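PDB 3NRA: aspartate aminotransferase from Rhodobacter sphaeroides, which probably catalyses the pyridoxal-phosphate-dependent transfer of the amino group of L-aspartate to 2-oxoglutarate, giving oxaloacetate and L-glutamate. Local coordinates for residues I83-A88 against D100-L105; F341-K346 against A377-L382; Q203-A208 against R235-V240; A118-V123 against E144-E149. All blocks are in the same frame, centred on the assembly; numbering follows the deposited sequence.

Contact 1 (I83-A88 against D100-L105); sequences IRDLLA and DARDGL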
loop_
_atom_site.group_PDB
_atom_site.type_symbol
_atom_site.label_atom_id
_atom_site.label_comp_id
_atom_site.label_asym_id
_atom_site.label_seq_id
_atom_site.Cartn_x
_atom_site.Cartn_y
_atom_site.Cartn_z
ATOM N N ILE B 83 -2.232 18.786 -5.662
ATOM C CA ILE B 83 -3.402 17.962 -5.945
ATOM C C ILE B 83 -4.347 17.975 -4.735
ATOM O O ILE B 83 -5.566 18.097 -4.879
ATOM C CB ILE B 83 -2.983 16.518 -6.378
ATOM C CG1 ILE B 83 -2.198 16.592 -7.700
ATOM C CG2 ILE B 83 -4.215 15.617 -6.577
ATOM C CD1 ILE B 83 -1.520 15.327 -8.082
ATOM N N ARG B 84 -3.790 17.932 -3.539
ATOM C CA ARG B 84 -4.626 18.103 -2.351
ATOM C C ARG B 84 -5.375 19.451 -2.330
ATOM O O ARG B 84 -6.580 19.488 -2.065
ATOM C CB ARG B 84 -3.811 17.929 -1.095
ATOM C CG ARG B 84 -3.610 16.496 -0.746
ATOM C CD ARG B 84 -2.975 16.359 0.581
ATOM N NE ARG B 84 -1.551 16.661 0.516
ATOM C CZ ARG B 84 -0.865 17.472 1.342
ATOM N NH1 ARG B 84 -1.448 18.133 2.357
ATOM N NH2 ARG B 84 0.447 17.602 1.157
ATOM N N ASP B 85 -4.673 20.533 -2.673
ATOM C CA ASP B 85 -5.288 21.846 -2.797
ATOM C C ASP B 85 -6.388 21.920 -3.877
ATOM O O ASP B 85 -7.362 22.630 -3.702
ATOM C CB ASP B 85 -4.218 22.920 -3.071
ATOM C CG ASP B 85 -3.343 23.218 -1.850
ATOM O OD1 ASP B 85 -3.745 22.876 -0.700
ATOM O OD2 ASP B 85 -2.256 23.815 -2.046
ATOM N N LEU B 86 -6.203 21.219 -4.990
ATOM C CA LEU B 86 -7.254 21.112 -6.022
ATOM C C LEU B 86 -8.444 20.302 -5.490
ATOM O O LEU B 86 -9.586 20.640 -5.749
ATOM C CB LEU B 86 -6.743 20.435 -7.295
ATOM C CG LEU B 86 -6.295 21.258 -8.496
ATOM C CD1 LEU B 86 -5.773 20.283 -9.576
ATOM C CD2 LEU B 86 -7.427 22.179 -9.082
ATOM N N LEU B 87 -8.168 19.215 -4.783
ATOM C CA LEU B 87 -9.228 18.257 -4.435
ATOM C C LEU B 87 -10.132 18.731 -3.299
ATOM O O LEU B 87 -11.340 18.484 -3.324
ATOM C CB LEU B 87 -8.642 16.903 -4.087
ATOM C CG LEU B 87 -8.161 15.985 -5.213
ATOM C CD1 LEU B 87 -7.728 14.614 -4.562
ATOM C CD2 LEU B 87 -9.204 15.757 -6.272
ATOM N N ALA B 88 -9.555 19.425 -2.318
ATOM C CA ALA B 88 -10.274 19.771 -1.080
ATOM C C ALA B 88 -11.589 20.533 -1.347
ATOM O O ALA B 88 -12.641 20.175 -0.776
ATOM C CB ALA B 88 -9.340 20.580 -0.119
ATOM N N ASP B 100 -9.971 20.309 4.745
ATOM C CA ASP B 100 -8.702 20.960 4.967
ATOM C C ASP B 100 -7.597 20.246 4.153
ATOM O O ASP B 100 -7.134 19.181 4.544
ATOM C CB ASP B 100 -8.403 20.913 6.465
ATOM C CG ASP B 100 -7.056 21.521 6.833
ATOM O OD1 ASP B 100 -6.286 21.928 5.940
ATOM O OD2 ASP B 100 -6.772 21.566 8.045
ATOM N N ALA B 101 -7.173 20.854 3.039
ATOM C CA ALA B 101 -6.109 20.273 2.173
ATOM C C ALA B 101 -4.788 19.967 2.902
ATOM O O ALA B 101 -4.120 18.962 2.600
ATOM C CB ALA B 101 -5.811 21.205 0.990
ATOM N N ARG B 102 -4.423 20.840 3.838
ATOM C CA ARG B 102 -3.095 20.797 4.411
ATOM C C ARG B 102 -2.984 19.726 5.496
ATOM O O ARG B 102 -2.112 18.888 5.426
ATOM C CB ARG B 102 -2.687 22.198 4.928
ATOM C CG ARG B 102 -2.677 23.310 3.819
ATOM C CD ARG B 102 -2.098 22.782 2.482
ATOM N NE ARG B 102 -1.926 23.787 1.434
ATOM C CZ ARG B 102 -0.923 24.673 1.363
ATOM N NH1 ARG B 102 -0.034 24.797 2.357
ATOM N NH2 ARG B 102 -0.837 25.480 0.294
ATOM N N ASP B 103 -3.895 19.746 6.469
ATOM C CA ASP B 103 -3.824 18.829 7.613
ATOM C C ASP B 103 -4.988 17.836 7.731
ATOM O O ASP B 103 -4.974 16.981 8.622
ATOM C CB ASP B 103 -3.716 19.635 8.909
ATOM C CG ASP B 103 -2.559 20.631 8.887
ATOM O OD1 ASP B 103 -1.491 20.282 8.353
ATOM O OD2 ASP B 103 -2.720 21.748 9.414
ATOM N N GLY B 104 -5.990 17.940 6.858
ATOM C CA GLY B 104 -7.170 17.085 6.968
ATOM C C GLY B 104 -7.474 16.232 5.751
ATOM O O GLY B 104 -8.626 15.860 5.544
ATOM N N LEU B 105 -6.454 15.951 4.925
ATOM C CA LEU B 105 -6.654 15.258 3.633
ATOM C C LEU B 105 -5.408 14.460 3.279
ATOM O O LEU B 105 -4.345 15.007 3.199
ATOM C CB LEU B 105 -6.972 16.238 2.516
ATOM C CG LEU B 105 -7.167 15.643 1.110
ATOM C CD1 LEU B 105 -8.297 14.540 1.066
ATOM C CD2 LEU B 105 -7.461 16.744 0.125
#
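The guanidinium of Arg102 presents its edge to the carboxylate of Asp85, the two planes only 24° apart. Its NE donates to Asp85 OD1 across 2.9 Å on the syn side of that oxygen, while Arg102 NH2 takes Asp85 OD2 at 3.2 Å, somewhat out of the carboxylate plane. Arg102 is modelled in two conformers, so this side-on grip at the surface may not be permanent. The guanidinium of Arg84 also works at its edge: NH1 meets Ala101 O at 2.8 Å, tilted 20° from the plane. A bend at chi3 (-76°) turns this head from the helix toward the loop, and Glu76 and Gly79 O take its NH2. The loop joins helix 81-95 to strand 105-108, an outer strand of the large mixed sheet, and is shaped by an Asx turn in which Asp100 OD1 accepts from Arg102 N at 3.0 Å. Small residues suit the close approach here, with Ala88 CB 3.8 Å from Ala101 CB. Beside them Leu105 runs opposite to the Arg84 chain, its CD2 4.0 Å from Arg84 CG, making use of the arginine's apolar stem, and CD2 also comes within 4.3 Å of Ala88 CB.

Contact 2 (F341-K346 against A377-L382); sequences FPRLPK and ADSVRL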
loop_
_atom_site.group_PDB
_atom_site.type_symbol
_atom_site.label_atom_id
_atom_site.label_comp_id
_atom_site.label_asym_id
_atom_site.label_seq_id
_atom_site.Cartn_x
_atom_site.Cartn_y
_atom_site.Cartn_z
ATOM N N PHE B 341 -27.198 -7.781 -4.135
ATOM C CA PHE B 341 -27.016 -8.835 -3.170
ATOM C C PHE B 341 -28.313 -9.678 -3.044
ATOM O O PHE B 341 -29.029 -9.586 -2.058
ATOM C CB PHE B 341 -26.630 -8.182 -1.855
ATOM C CG PHE B 341 -26.015 -9.099 -0.865
ATOM C CD1 PHE B 341 -24.884 -9.844 -1.184
ATOM C CD2 PHE B 341 -26.496 -9.144 0.437
ATOM C CE1 PHE B 341 -24.283 -10.639 -0.250
ATOM C CE2 PHE B 341 -25.898 -9.959 1.373
ATOM C CZ PHE B 341 -24.775 -10.699 1.024
ATOM N N PRO B 342 -28.611 -10.504 -4.066
ATOM C CA PRO B 342 -29.788 -11.334 -3.992
ATOM C C PRO B 342 -29.692 -12.457 -2.951
ATOM O O PRO B 342 -28.642 -13.081 -2.808
ATOM C CB PRO B 342 -29.895 -11.907 -5.398
ATOM C CG PRO B 342 -28.573 -11.806 -5.944
ATOM C CD PRO B 342 -28.039 -10.538 -5.406
ATOM N N ARG B 343 -30.775 -12.645 -2.199
ATOM C CA ARG B 343 -30.930 -13.768 -1.290
ATOM C C ARG B 343 -31.620 -14.875 -2.038
ATOM O O ARG B 343 -32.735 -14.703 -2.517
ATOM C CB ARG B 343 -31.766 -13.361 -0.075
ATOM C CG ARG B 343 -31.710 -14.354 1.058
ATOM C CD ARG B 343 -32.565 -13.927 2.248
ATOM N NE ARG B 343 -33.974 -13.816 1.863
ATOM C CZ ARG B 343 -34.962 -13.505 2.686
ATOM N NH1 ARG B 343 -34.741 -13.281 3.984
ATOM N NH2 ARG B 343 -36.178 -13.420 2.215
ATOM N N LEU B 344 -30.954 -16.024 -2.137
ATOM C CA LEU B 344 -31.442 -17.141 -2.932
ATOM C C LEU B 344 -32.334 -18.051 -2.079
ATOM O O LEU B 344 -32.184 -18.096 -0.852
ATOM C CB LEU B 344 -30.244 -17.948 -3.482
ATOM C CG LEU B 344 -29.214 -17.171 -4.309
ATOM C CD1 LEU B 344 -28.166 -18.100 -4.871
ATOM C CD2 LEU B 344 -29.904 -16.373 -5.448
ATOM N N PRO B 345 -33.206 -18.844 -2.727
ATOM C CA PRO B 345 -34.009 -19.825 -1.988
ATOM C C PRO B 345 -33.247 -21.044 -1.528
ATOM O O PRO B 345 -32.057 -21.201 -1.823
ATOM C CB PRO B 345 -35.086 -20.233 -2.997
ATOM C CG PRO B 345 -34.506 -19.972 -4.310
ATOM C CD PRO B 345 -33.575 -18.801 -4.152
ATOM N N LYS B 346 -33.928 -21.889 -0.764
ATOM C CA LYS B 346 -33.398 -23.200 -0.350
ATOM C C LYS B 346 -33.085 -24.031 -1.593
ATOM O O LYS B 346 -33.943 -24.194 -2.441
ATOM C CB LYS B 346 -34.450 -23.920 0.511
ATOM C CG LYS B 346 -33.997 -25.225 1.152
ATOM C CD LYS B 346 -35.197 -26.004 1.700
ATOM N N ALA B 377 -25.245 -16.208 4.415
ATOM C CA ALA B 377 -24.624 -17.311 3.688
ATOM C C ALA B 377 -25.398 -17.689 2.419
ATOM O O ALA B 377 -24.802 -18.106 1.437
ATOM C CB ALA B 377 -24.476 -18.552 4.610
ATOM N N ASP B 378 -26.714 -17.503 2.435
ATOM C CA ASP B 378 -27.547 -17.874 1.267
ATOM C C ASP B 378 -27.746 -16.734 0.272
ATOM O O ASP B 378 -28.492 -16.878 -0.678
ATOM C CB ASP B 378 -28.907 -18.530 1.688
ATOM C CG ASP B 378 -29.781 -17.626 2.553
ATOM O OD1 ASP B 378 -29.370 -16.484 2.906
ATOM O OD2 ASP B 378 -30.890 -18.089 2.913
ATOM N N SER B 379 -27.006 -15.629 0.463
ATOM C CA SER B 379 -26.899 -14.559 -0.548
ATOM C C SER B 379 -25.593 -14.635 -1.342
ATOM O O SER B 379 -24.652 -15.260 -0.912
ATOM C CB SER B 379 -27.035 -13.191 0.139
ATOM O OG SER B 379 -28.321 -13.100 0.762
ATOM N N VAL B 380 -25.587 -14.023 -2.531
ATOM C CA VAL B 380 -24.382 -13.830 -3.310
ATOM C C VAL B 380 -24.323 -12.372 -3.767
ATOM O O VAL B 380 -25.361 -11.729 -3.905
ATOM C CB VAL B 380 -24.332 -14.759 -4.565
ATOM C CG1 VAL B 380 -24.294 -16.253 -4.135
ATOM C CG2 VAL B 380 -25.540 -14.470 -5.536
ATOM N N ARG B 381 -23.107 -11.837 -3.928
ATOM C CA ARG B 381 -22.942 -10.473 -4.411
ATOM C C ARG B 381 -22.568 -10.486 -5.891
ATOM O O ARG B 381 -21.752 -11.302 -6.322
ATOM C CB ARG B 381 -21.877 -9.712 -3.620
ATOM C CG ARG B 381 -22.010 -8.217 -3.749
ATOM C CD ARG B 381 -20.801 -7.486 -3.313
ATOM N NE ARG B 381 -19.648 -7.810 -4.166
ATOM C CZ ARG B 381 -18.385 -7.501 -3.888
ATOM N NH1 ARG B 381 -18.083 -6.797 -2.810
ATOM N NH2 ARG B 381 -17.411 -7.855 -4.742
ATOM N N LEU B 382 -23.179 -9.561 -6.644
ATOM C CA LEU B 382 -22.838 -9.291 -8.019
ATOM C C LEU B 382 -22.354 -7.878 -8.119
ATOM O O LEU B 382 -23.013 -6.981 -7.640
ATOM C CB LEU B 382 -24.063 -9.457 -8.899
ATOM C CG LEU B 382 -24.448 -10.894 -9.283
ATOM C CD1 LEU B 382 -24.982 -11.638 -8.099
ATOM C CD2 LEU B 382 -25.481 -10.894 -10.433
HETATM O O HOH W 1 -29.507 -10.704 0.340
HETATM O O HOH W 2 -31.972 -20.085 1.257
#
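Strand 380-383 of the smaller, four-stranded sheet meets here the chain that runs on from its outer neighbour, strand 339-340. Arg343 and Ser379 form a single antiparallel bridge as a non-hydrogen-bonded pair, flanked by Val380 N to Pro342 O (3.2 Å, nearly straight on to the carbonyl) and Leu344 N to Asp378 O (3.0 Å). Proline has no N-H to return to Val380 O, which is instead approached by Phe341 CA at 3.4 Å in a CA-H...O contact. With CG anti to its backbone N (chi1 -163°), Phe341 lays one ring face under Ser379 CB, a CH-pi contact 3.7 Å from the centroid, and turns its edge to Arg381 CA. The side chain of Arg381 leads off to Asn190; in this fold type I aminotransferase architecture its setting is consistent with the arginine that receives the substrate carboxylate in relatives. Replacing Phe341 with an alanine would probably uncover Ser379 CB and open a gap beside the Arg381 backbone. On the polar side, one water joins Phe341 O to Ser379 OG, at 2.7 Å from that hydroxyl; a second donates to Leu344 O and Asp378 OD2. Pro342 CG packs 4.1 Å from Val380 CG2, the two side chains crossing at about a right angle, and Leu382 CD1 lies 4.2 Å from the same CG.

Contact 3 (Q203-A208 against R235-V240); sequences QIAALA and RAEAAV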
loop_
_atom_site.group_PDB
_atom_site.type_symbol
_atom_site.label_atom_id
_atom_site.label_comp_id
_atom_site.label_asym_id
_atom_site.label_seq_id
_atom_site.Cartn_x
_atom_site.Cartn_y
_atom_site.Cartn_z
ATOM N N GLN B 203 -29.030 9.921 13.319
ATOM C CA GLN B 203 -28.947 9.163 14.559
ATOM C C GLN B 203 -27.559 8.587 14.762
ATOM O O GLN B 203 -27.086 8.536 15.882
ATOM C CB GLN B 203 -30.022 8.053 14.624
ATOM C CG GLN B 203 -30.117 7.293 16.023
ATOM C CD GLN B 203 -30.610 8.179 17.181
ATOM O OE1 GLN B 203 -30.779 9.391 17.032
ATOM N NE2 GLN B 203 -30.853 7.558 18.334
ATOM N N ILE B 204 -26.898 8.183 13.672
ATOM C CA ILE B 204 -25.513 7.720 13.769
ATOM C C ILE B 204 -24.647 8.864 14.255
ATOM O O ILE B 204 -23.832 8.684 15.141
ATOM C CB ILE B 204 -24.951 7.186 12.412
ATOM C CG1 ILE B 204 -25.495 5.766 12.114
ATOM C CG2 ILE B 204 -23.404 7.155 12.440
ATOM C CD1 ILE B 204 -25.305 5.323 10.674
ATOM N N ALA B 205 -24.834 10.048 13.677
ATOM C CA ALA B 205 -24.098 11.214 14.100
ATOM C C ALA B 205 -24.347 11.533 15.578
ATOM O O ALA B 205 -23.399 11.811 16.315
ATOM C CB ALA B 205 -24.462 12.440 13.216
ATOM N N ALA B 206 -25.616 11.516 15.994
ATOM C CA ALA B 206 -25.991 11.846 17.384
ATOM C C ALA B 206 -25.443 10.819 18.373
ATOM O O ALA B 206 -24.935 11.182 19.440
ATOM C CB ALA B 206 -27.550 11.980 17.525
ATOM N N LEU B 207 -25.518 9.540 18.018
ATOM C CA LEU B 207 -25.015 8.481 18.922
ATOM C C LEU B 207 -23.494 8.580 19.085
ATOM O O LEU B 207 -22.985 8.541 20.203
ATOM C CB LEU B 207 -25.413 7.092 18.435
ATOM C CG LEU B 207 -26.894 6.715 18.592
ATOM C CD1 LEU B 207 -27.181 5.449 17.788
ATOM C CD2 LEU B 207 -27.308 6.559 20.072
ATOM N N ALA B 208 -22.787 8.801 17.975
ATOM C CA ALA B 208 -21.324 8.960 18.017
ATOM C C ALA B 208 -20.895 10.145 18.889
ATOM O O ALA B 208 -19.956 10.021 19.701
ATOM C CB ALA B 208 -20.741 9.090 16.603
ATOM N N ARG B 235 -20.465 13.373 7.678
ATOM C CA ARG B 235 -19.499 14.441 8.057
ATOM C C ARG B 235 -20.059 15.854 8.037
ATOM O O ARG B 235 -19.434 16.753 8.572
ATOM C CB ARG B 235 -18.245 14.388 7.146
ATOM C CG ARG B 235 -18.437 14.958 5.737
ATOM C CD ARG B 235 -17.181 14.685 4.873
ATOM N NE ARG B 235 -16.013 15.282 5.505
ATOM C CZ ARG B 235 -15.605 16.536 5.352
ATOM N NH1 ARG B 235 -16.170 17.353 4.447
ATOM N NH2 ARG B 235 -14.581 16.981 6.095
ATOM N N ALA B 236 -21.189 16.043 7.353
ATOM C CA ALA B 236 -21.902 17.307 7.320
ATOM C C ALA B 236 -23.008 17.418 8.377
ATOM O O ALA B 236 -23.601 18.483 8.519
ATOM C CB ALA B 236 -22.493 17.551 5.902
ATOM N N GLU B 237 -23.284 16.351 9.131
ATOM C CA GLU B 237 -24.337 16.422 10.220
ATOM C C GLU B 237 -23.998 17.428 11.327
ATOM O O GLU B 237 -22.912 17.422 11.858
ATOM C CB GLU B 237 -24.562 15.046 10.850
ATOM C CG GLU B 237 -25.277 14.083 9.979
ATOM C CD GLU B 237 -26.715 14.481 9.683
ATOM O OE1 GLU B 237 -27.407 15.029 10.588
ATOM O OE2 GLU B 237 -27.144 14.273 8.534
ATOM N N ALA B 238 -24.945 18.295 11.663
ATOM C CA ALA B 238 -24.744 19.293 12.757
ATOM C C ALA B 238 -24.409 18.635 14.139
ATOM O O ALA B 238 -23.661 19.214 14.948
ATOM C CB ALA B 238 -25.994 20.208 12.881
ATOM N N ALA B 239 -24.936 17.423 14.371
ATOM C CA ALA B 239 -24.745 16.701 15.644
ATOM C C ALA B 239 -23.337 16.162 15.835
ATOM O O ALA B 239 -22.905 15.923 16.964
ATOM C CB ALA B 239 -25.759 15.543 15.743
ATOM N N VAL B 240 -22.626 15.928 14.741
ATOM C CA VAL B 240 -21.359 15.243 14.826
ATOM C C VAL B 240 -20.244 16.249 14.885
ATOM O O VAL B 240 -20.335 17.314 14.310
ATOM C CB VAL B 240 -21.147 14.235 13.623
ATOM C CG1 VAL B 240 -20.667 14.956 12.377
ATOM C CG2 VAL B 240 -20.191 13.113 14.039
#
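Ala205 has the largest share of this contact, through its single methyl, which points from the helix into the loop. Its CB lies 3.5 Å from Glu237 CB and 3.7 Å from Glu237 CG, so the acid offers the apolar root of its chain. Both carbons lie against the methyl, and the bend at chi2 (-66°) sets the course of the chain from CG on to the carboxylate. On Val240 it is the branching carbon that meets the helix, CB standing 3.8 Å from Ala205 CB; CG2, anti to the backbone N, reaches to 4.1 Å from Ala205 O. Ala239 sits one step over, its CB 4.0 Å from Ala206 N and 4.2 Å from Ala205 CB. Alanine suits these positions because a single carbon lets the loop backbone come close to the helix, with CA of Ala205 and of Val240 4.9 Å apart. The side-chain atoms that touch here are all carbons.

The shape of the loop comes from a type I turn spanning Glu237 to Val240, closed by Val240 N to Glu237 O at 3.3 Å; it puts the first, third and fourth residues against the helix. Farther out, Leu234 touches both Ile204 and Ala205, Val240 leans on Val245, and Arg235 reaches Thr95 and Pro98. Helix 198-211 is the connection in a right-handed beta-alpha-beta crossover between the neighbouring parallel strands 182-186 and 214-218. The turn belongs to the long link from 214-218 to the next parallel strand, 245-249, so the contact fastens two successive connections of the large domain's alpha/beta sheet at its surface.

Contact 4 (A118-V123 against E144-E149); sequences AVAATV and EFFEGE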
loop_
_atom_site.group_PDB
_atom_site.type_symbol
_atom_site.label_atom_id
_atom_site.label_comp_id
_atom_site.label_asym_id
_atom_site.label_seq_id
_atom_site.Cartn_x
_atom_site.Cartn_y
_atom_site.Cartn_z
ATOM N N ALA B 118 -6.915 4.065 8.415
ATOM C CA ALA B 118 -7.938 4.616 9.281
ATOM C C ALA B 118 -8.216 3.678 10.475
ATOM O O ALA B 118 -8.319 4.131 11.629
ATOM C CB ALA B 118 -9.205 4.863 8.491
ATOM N N VAL B 119 -8.294 2.373 10.210
ATOM C CA VAL B 119 -8.489 1.413 11.299
ATOM C C VAL B 119 -7.208 1.337 12.167
ATOM O O VAL B 119 -7.287 1.309 13.410
ATOM C CB VAL B 119 -8.865 0.037 10.768
ATOM C CG1 VAL B 119 -8.998 -0.975 11.924
ATOM C CG2 VAL B 119 -10.185 0.114 9.925
ATOM N N ALA B 120 -6.037 1.342 11.517
ATOM C CA ALA B 120 -4.742 1.297 12.251
ATOM C C ALA B 120 -4.585 2.483 13.188
ATOM O O ALA B 120 -4.075 2.334 14.297
ATOM C CB ALA B 120 -3.575 1.252 11.286
ATOM N N ALA B 121 -5.035 3.658 12.729
ATOM C CA ALA B 121 -4.946 4.910 13.516
ATOM C C ALA B 121 -6.013 5.044 14.632
ATOM O O ALA B 121 -5.934 5.968 15.451
ATOM C CB ALA B 121 -5.019 6.079 12.592
ATOM N N THR B 122 -7.007 4.144 14.664
ATOM C CA THR B 122 -8.124 4.286 15.575
ATOM C C THR B 122 -8.396 3.066 16.484
ATOM O O THR B 122 -9.045 3.215 17.504
ATOM C CB THR B 122 -9.420 4.664 14.819
ATOM O OG1 THR B 122 -9.749 3.633 13.870
ATOM C CG2 THR B 122 -9.255 5.992 14.092
ATOM N N VAL B 123 -7.877 1.880 16.135
ATOM C CA VAL B 123 -8.150 0.675 16.909
ATOM C C VAL B 123 -6.860 0.121 17.565
ATOM O O VAL B 123 -5.890 -0.199 16.894
ATOM C CB VAL B 123 -8.811 -0.412 16.059
ATOM C CG1 VAL B 123 -9.110 -1.646 16.922
ATOM C CG2 VAL B 123 -10.108 0.129 15.370
ATOM N N GLU B 144 -9.982 -7.308 13.601
ATOM C CA GLU B 144 -9.419 -8.451 14.268
ATOM C C GLU B 144 -7.873 -8.547 14.102
ATOM O O GLU B 144 -7.182 -8.946 15.043
ATOM C CB GLU B 144 -10.185 -9.740 13.871
ATOM C CG GLU B 144 -11.551 -9.823 14.702
ATOM C CD GLU B 144 -12.548 -10.899 14.245
ATOM O OE1 GLU B 144 -12.309 -11.563 13.212
ATOM O OE2 GLU B 144 -13.592 -11.061 14.953
ATOM N N PHE B 145 -7.344 -8.040 12.989
ATOM C CA PHE B 145 -5.906 -7.944 12.801
ATOM C C PHE B 145 -5.242 -7.004 13.804
ATOM O O PHE B 145 -4.147 -7.279 14.290
ATOM C CB PHE B 145 -5.579 -7.450 11.409
ATOM C CG PHE B 145 -4.101 -7.418 11.122
ATOM C CD1 PHE B 145 -3.374 -8.588 11.067
ATOM C CD2 PHE B 145 -3.436 -6.219 10.942
ATOM C CE1 PHE B 145 -2.004 -8.559 10.788
ATOM C CE2 PHE B 145 -2.056 -6.201 10.690
ATOM C CZ PHE B 145 -1.359 -7.366 10.621
ATOM N N PHE B 146 -5.912 -5.904 14.129
ATOM C CA PHE B 146 -5.422 -5.019 15.153
ATOM C C PHE B 146 -5.872 -5.443 16.596
ATOM O O PHE B 146 -5.737 -4.676 17.549
ATOM C CB PHE B 146 -5.773 -3.572 14.796
ATOM C CG PHE B 146 -4.960 -3.032 13.625
ATOM C CD1 PHE B 146 -3.603 -2.724 13.783
ATOM C CD2 PHE B 146 -5.514 -2.892 12.388
ATOM C CE1 PHE B 146 -2.843 -2.276 12.703
ATOM C CE2 PHE B 146 -4.758 -2.446 11.308
ATOM C CZ PHE B 146 -3.424 -2.140 11.476
ATOM N N GLU B 147 -6.341 -6.691 16.735
ATOM C CA GLU B 147 -6.732 -7.275 18.027
ATOM C C GLU B 147 -7.810 -6.472 18.769
ATOM O O GLU B 147 -7.912 -6.533 20.014
ATOM C CB GLU B 147 -5.499 -7.520 18.906
ATOM C CG GLU B 147 -4.404 -8.411 18.223
ATOM C CD GLU B 147 -3.302 -8.883 19.215
ATOM O OE1 GLU B 147 -3.645 -9.447 20.304
ATOM O OE2 GLU B 147 -2.096 -8.683 18.906
ATOM N N GLY B 148 -8.668 -5.785 17.992
ATOM C CA GLY B 148 -9.903 -5.220 18.513
ATOM C C GLY B 148 -10.974 -6.283 18.611
ATOM O O GLY B 148 -10.841 -7.361 18.027
ATOM N N GLU B 149 -12.041 -5.966 19.334
ATOM C CA GLU B 149 -13.190 -6.851 19.489
ATOM C C GLU B 149 -14.362 -6.273 18.685
ATOM O O GLU B 149 -14.879 -5.195 19.016
ATOM C CB GLU B 149 -13.562 -6.926 20.952
ATOM C CG GLU B 149 -14.696 -7.904 21.285
ATOM C CD GLU B 149 -15.235 -7.732 22.735
ATOM O OE1 GLU B 149 -14.499 -7.193 23.613
ATOM O OE2 GLU B 149 -16.401 -8.107 22.969
#
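Phe146, with CG beside its own backbone N (chi1 -71°), and Val119, with CG1 anti to its N (chi1 177°), are turned so that ring and methyl meet obliquely, Val119 CG1 4.0 Å from Phe146 CD2. One face of the ring receives Ala120: its CA makes a CH-pi contact 3.9 Å from the centroid, 18° off the normal, and its CB comes to 3.4 Å from Phe146 CZ. Phe145 CD2 lies over the opposite face. A phenylalanine suits this spot because a flat ring can slip between such surfaces, and Phe145 of the second subunit also packs on it, placing the contact beside the dimer interface. The contact joins the ends of helices 110-120 and 137-145, on either side of strand 128-133 in the chain. Helix 137-145 stops in a Schellman motif whose C-prime residue is Glu147, at positive phi, with Glu147 N bonded to Glu144 O at 2.9 Å. Swapping Phe146 for a serine would probably leave Ala120 and Phe145 without the ring between them and open a gap beside the partner subunit. Gly148, whose N gives the motif's other bond, brings its CA to 4.0 Å from Val123 CG1, a closeness that suits a residue without a side chain.

In the fold
Contacts 1, 3 and 4 belong to the large domain built on the seven-stranded sheet, whereas contact 2 sits in the smaller sheet, on the opposite side of the chain's centre from contact 1, their centres about 40 Å apart. Contact 1 and contact 3 are the closest pair, about 6 Å between nearest atoms, without touching; Arg235 of contact 3 bonds to Thr95 and Pro98, which lie in the chain between the two segments of contact 1. Contact 4 lies about 12 Å from contact 3 by nearest atoms and alone reaches the second subunit. The cofactor is held as an aldimine on Lys253; helix 110-120, whose end takes part in contact 4, begins, as in relatives, probably near its phosphate, while Arg381 of contact 2 probably faces the substrate.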